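Local coordinates for protein mannan endo-1,4-beta-mannosidase (Mytilus edulis, PDB 2C0H) that hydrolyses the beta-1,4-mannosidic linkages of mannan backbones at random, and cleaves manno-oligosaccharides of four to six units but not mannobiose or mannotriose, at residues Val221-Trp226 and Asn239-His244. The protein carries 3 engineered substitutions. Residues are numbered along the deposited sequence; the frame is centred on the assembly and turned at random.
Sequences VTVGSW and NLYSDH. With SO4 (sulfate ion), chain B.
In the beta-alpha-beta unit formed by strand 221-225, helix 243-250 and strand 260-263 of the barrel, the phenol ring of Tyr241, just before the helix, is laid against the outward side chains of Val223 and Ser225. Val223 puts CG1 over one face of the ring, 4.0 Å from Tyr241 CE1, and the two side chains cross at about a right angle. With CG1 anti to the backbone N (chi1 173°), this methyl is the branch that does the touching. Ser225 approaches the ring obliquely, its CB 3.8 Å from Tyr241 CE2. No hydrogen bond joins the segments directly; instead, Ser225 OG and Tyr241 OH both bond to Glu165 OE2, so one carboxylate oxygen ties strand to loop. Replacing Tyr241 by alanine would remove the ring, which would probably open a gap beside Val223 and Ser225 and leave Glu165 OE2 without the phenol hydroxyl. The loop is shaped by an Asx turn, Tyr241 N donating to Asn239 OD1 at 3.0 Å from above the carbonyl plane. Beyond it, Ser242 N-caps the helix, whose first amides grip a sulfate, probably from the crystallisation liquor: Asp243 N lies 3.0 Å from O1 and His244 N 2.9 Å from O2. The ring covers part of the outer side of a strand that leads to Trp226, a probable substrate-binding residue: loop-to-strand packing within one beta-alpha-beta unit of a family 5 TIM barrel.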
loop_
_atom_site.group_PDB
_atom_site.type_symbol
_atom_site.label_atom_id
_atom_site.label_comp_id
_atom_site.label_asym_id
_atom_site.label_seq_id
_atom_site.Cartn_x
_atom_site.Cartn_y
_atom_site.Cartn_z
ATOM N N VAL A 221 -2.574 -8.583 -0.199
ATOM C CA VAL A 221 -2.247 -7.725 0.953
ATOM C C VAL A 221 -0.778 -7.249 0.891
ATOM O O VAL A 221 0.137 -8.015 0.597
ATOM C CB VAL A 221 -2.485 -8.477 2.289
ATOM C CG1 VAL A 221 -2.225 -7.567 3.476
ATOM C CG2 VAL A 221 -3.899 -9.031 2.360
ATOM N N THR A 222 -0.555 -5.969 1.188
ATOM C CA THR A 222 0.777 -5.399 1.205
ATOM C C THR A 222 0.923 -4.343 2.332
ATOM O O THR A 222 0.001 -4.159 3.135
ATOM C CB THR A 222 1.118 -4.810 -0.194
ATOM O OG1 THR A 222 2.505 -4.455 -0.252
ATOM C CG2 THR A 222 0.289 -3.585 -0.495
ATOM N N VAL A 223 2.097 -3.714 2.405
ATOM C CA VAL A 223 2.409 -2.565 3.274
ATOM C C VAL A 223 3.279 -1.606 2.469
ATOM O O VAL A 223 4.212 -2.036 1.827
ATOM C CB VAL A 223 3.192 -2.992 4.527
ATOM C CG1 VAL A 223 3.669 -1.776 5.345
ATOM C CG2 VAL A 223 2.343 -3.885 5.382
ATOM N N GLY A 224 2.968 -0.318 2.514
ATOM C CA GLY A 224 3.784 0.680 1.818
ATOM C C GLY A 224 4.986 1.190 2.612
ATOM O O GLY A 224 4.874 2.167 3.353
ATOM N N SER A 225 6.140 0.546 2.448
ATOM C CA SER A 225 7.361 0.863 3.188
ATOM C C SER A 225 8.004 2.150 2.683
ATOM O O SER A 225 8.056 2.385 1.486
ATOM C CB SER A 225 8.365 -0.294 3.095
ATOM O OG SER A 225 9.558 0.025 3.770
ATOM N N TRP A 226 8.494 2.961 3.607
ATOM C CA TRP A 226 9.041 4.282 3.267
ATOM C C TRP A 226 10.361 4.262 2.511
ATOM O O TRP A 226 10.652 5.196 1.756
ATOM C CB TRP A 226 9.133 5.155 4.533
ATOM C CG TRP A 226 10.485 5.726 4.860
ATOM C CD1 TRP A 226 10.924 7.008 4.626
ATOM C CD2 TRP A 226 11.569 5.054 5.509
ATOM N NE1 TRP A 226 12.201 7.154 5.075
ATOM C CE2 TRP A 226 12.629 5.977 5.624
ATOM C CE3 TRP A 226 11.753 3.757 6.000
ATOM C CZ2 TRP A 226 13.847 5.644 6.207
ATOM C CZ3 TRP A 226 12.967 3.427 6.576
ATOM C CH2 TRP A 226 14.005 4.365 6.670
ATOM N N ASN A 239 14.884 -6.806 6.442
ATOM C CA ASN A 239 13.502 -6.734 5.964
ATOM C C ASN A 239 12.513 -6.946 7.112
ATOM O O ASN A 239 12.346 -8.057 7.573
ATOM C CB ASN A 239 13.266 -7.782 4.858
ATOM C CG ASN A 239 11.897 -7.653 4.165
ATOM O OD1 ASN A 239 11.072 -6.791 4.476
ATOM N ND2 ASN A 239 11.660 -8.545 3.207
ATOM N N LEU A 240 11.853 -5.873 7.535
ATOM C CA LEU A 240 10.810 -5.939 8.569
ATOM C C LEU A 240 9.563 -6.722 8.170
ATOM O O LEU A 240 8.773 -7.091 9.051
ATOM C CB LEU A 240 10.345 -4.529 8.949
ATOM C CG LEU A 240 11.325 -3.564 9.606
ATOM C CD1 LEU A 240 10.717 -2.171 9.733
ATOM C CD2 LEU A 240 11.729 -4.077 10.971
ATOM N N TYR A 241 9.346 -6.939 6.871
ATOM C CA TYR A 241 8.072 -7.478 6.367
ATOM C C TYR A 241 8.159 -8.876 5.780
ATOM O O TYR A 241 7.207 -9.320 5.154
ATOM C CB TYR A 241 7.470 -6.496 5.351
ATOM C CG TYR A 241 7.428 -5.105 5.919
ATOM C CD1 TYR A 241 6.588 -4.797 6.976
ATOM C CD2 TYR A 241 8.264 -4.110 5.432
ATOM C CE1 TYR A 241 6.568 -3.524 7.522
ATOM C CE2 TYR A 241 8.245 -2.842 5.966
ATOM C CZ TYR A 241 7.403 -2.550 7.002
ATOM O OH TYR A 241 7.385 -1.276 7.537
ATOM N N SER A 242 9.277 -9.565 6.008
ATOM C CA SER A 242 9.438 -10.940 5.526
ATOM C C SER A 242 8.498 -11.836 6.317
ATOM O O SER A 242 8.101 -11.479 7.409
ATOM C CB SER A 242 10.883 -11.425 5.682
ATOM O OG SER A 242 11.250 -11.634 7.048
ATOM N N ASP A 243 8.172 -12.995 5.761
ATOM C CA ASP A 243 7.321 -13.969 6.463
ATOM C C ASP A 243 7.905 -14.281 7.838
ATOM O O ASP A 243 7.181 -14.287 8.845
ATOM C CB ASP A 243 7.203 -15.278 5.662
ATOM C CG ASP A 243 6.467 -15.116 4.342
ATOM O OD1 ASP A 243 5.989 -14.005 4.021
ATOM O OD2 ASP A 243 6.362 -16.121 3.603
ATOM N N HIS A 244 9.211 -14.553 7.880
ATOM C CA HIS A 244 9.900 -14.882 9.141
ATOM C C HIS A 244 9.745 -13.803 10.214
ATOM O O HIS A 244 9.418 -14.109 11.369
ATOM C CB HIS A 244 11.392 -15.164 8.911
ATOM C CG HIS A 244 12.111 -15.586 10.149
ATOM N ND1 HIS A 244 12.099 -16.887 10.607
ATOM C CD2 HIS A 244 12.838 -14.877 11.043
ATOM C CE1 HIS A 244 12.798 -16.962 11.725
ATOM N NE2 HIS A 244 13.257 -15.757 12.013
HETATM S S SO4 B . 10.894 -15.212 4.141
HETATM O O1 SO4 B . 9.858 -14.294 3.668
HETATM O O2 SO4 B . 10.828 -15.302 5.602
HETATM O O3 SO4 B . 12.240 -14.761 3.789
HETATM O O4 SO4 B . 10.666 -16.546 3.573
#